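Side-chain contact in segregation and condensation protein A (Pyrococcus furiosus, PDB 5XNS), which probably acts as the kleisin subunit of the SMC–ScpA complex, bridging SMC proteins for chromosome condensation and segregation, and is represented here by its C-terminal domain: residues D28-P31 / K36-A39. Residues are numbered along the deposited sequence; the frame is centred on the assembly and turned at random.
Sequences DLVP and KIIA
The backbones come nearest at Val30 and Ile38, whose CA atoms are 5.9 Å apart, where the loop after strand 24-25 comes back against the first turn of helix 35-50. The helices and three-stranded antiparallel sheet are consistent with the winged-helix domain expected at a kleisin C-terminus, in which this helix leads into the hairpin 54-58/65-69. No hydrogen bond links the two segments, and about 154 Å² is buried by apolar side chains. Val30 turns its CB toward the helix, and a chi1 of 177° sets CG1 opposite its own backbone N, bringing that methyl 3.7 Å from Ile38 CG1. Valine suits this place because a methyl one bond beyond CB is enough to reach the helix from so close a loop. Isoleucine has two branches at CB: Ile38 gives CG1 to Val30, Ile37 gives CG2 to Pro31. Ile38 also packs on Phe26, and both Val30 and Ile38 touch apolar side chains of a chain of another protein, probably its SMC partner. Pro31, a rigid ring without an N-H, suits an exposed loop position. The CG–CD side of the ring meets Ile37, whose side chain also touches Asp32: Pro31 CG and CD each lie 3.7 Å from the single methyl Ile37 CG2.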
# COMPACT_ATOMS: atom_id res chain seq x y z
N ASP B 28 5.24 32.27 13.18
CA ASP B 28 4.64 33.33 13.99
C ASP B 28 3.12 33.21 14.06
O ASP B 28 2.50 33.94 14.85
CB ASP B 28 5.00 34.71 13.43
CG ASP B 28 6.49 35.03 13.55
OD1 ASP B 28 7.23 34.29 14.26
OD2 ASP B 28 6.91 36.04 12.95
N LEU B 29 2.53 32.34 13.25
CA LEU B 29 1.08 32.17 13.20
C LEU B 29 0.57 31.04 14.08
O LEU B 29 -0.62 31.00 14.37
CB LEU B 29 0.64 31.91 11.75
CG LEU B 29 -0.01 33.04 10.94
CD1 LEU B 29 0.25 34.42 11.53
CD2 LEU B 29 0.42 32.99 9.48
N VAL B 30 1.45 30.15 14.55
CA VAL B 30 1.04 28.94 15.26
C VAL B 30 0.84 29.26 16.74
O VAL B 30 1.80 29.65 17.43
CB VAL B 30 2.08 27.83 15.08
CG1 VAL B 30 1.69 26.60 15.89
CG2 VAL B 30 2.25 27.49 13.59
N PRO B 31 -0.37 29.11 17.28
CA PRO B 31 -0.64 29.62 18.63
C PRO B 31 -0.21 28.71 19.77
O PRO B 31 -0.17 29.18 20.92
CB PRO B 31 -2.17 29.82 18.63
CG PRO B 31 -2.68 28.82 17.65
CD PRO B 31 -1.61 28.69 16.58
N LYS B 36 -0.70 18.95 17.02
CA LYS B 36 -2.01 19.10 16.41
C LYS B 36 -2.30 20.54 16.05
O LYS B 36 -3.03 20.81 15.09
CB LYS B 36 -3.09 18.57 17.35
CG LYS B 36 -4.47 18.48 16.70
CD LYS B 36 -5.51 17.80 17.59
CE LYS B 36 -5.77 18.59 18.87
NZ LYS B 36 -6.88 18.03 19.68
N ILE B 37 -1.76 21.49 16.81
CA ILE B 37 -2.03 22.89 16.54
C ILE B 37 -1.16 23.38 15.40
O ILE B 37 -1.61 24.16 14.55
CB ILE B 37 -1.85 23.72 17.82
CG1 ILE B 37 -2.78 23.20 18.92
CG2 ILE B 37 -2.14 25.19 17.55
CD1 ILE B 37 -4.25 23.19 18.51
N ILE B 38 0.10 22.94 15.35
CA ILE B 38 0.92 23.19 14.17
C ILE B 38 0.21 22.66 12.93
O ILE B 38 0.04 23.37 11.94
CB ILE B 38 2.32 22.57 14.32
CG1 ILE B 38 3.05 23.16 15.52
CG2 ILE B 38 3.14 22.83 13.06
CD1 ILE B 38 4.22 22.34 15.97
N ALA B 39 -0.26 21.42 13.00
CA ALA B 39 -0.90 20.82 11.84
C ALA B 39 -2.15 21.60 11.44
O ALA B 39 -2.36 21.91 10.26
CB ALA B 39 -1.23 19.36 12.12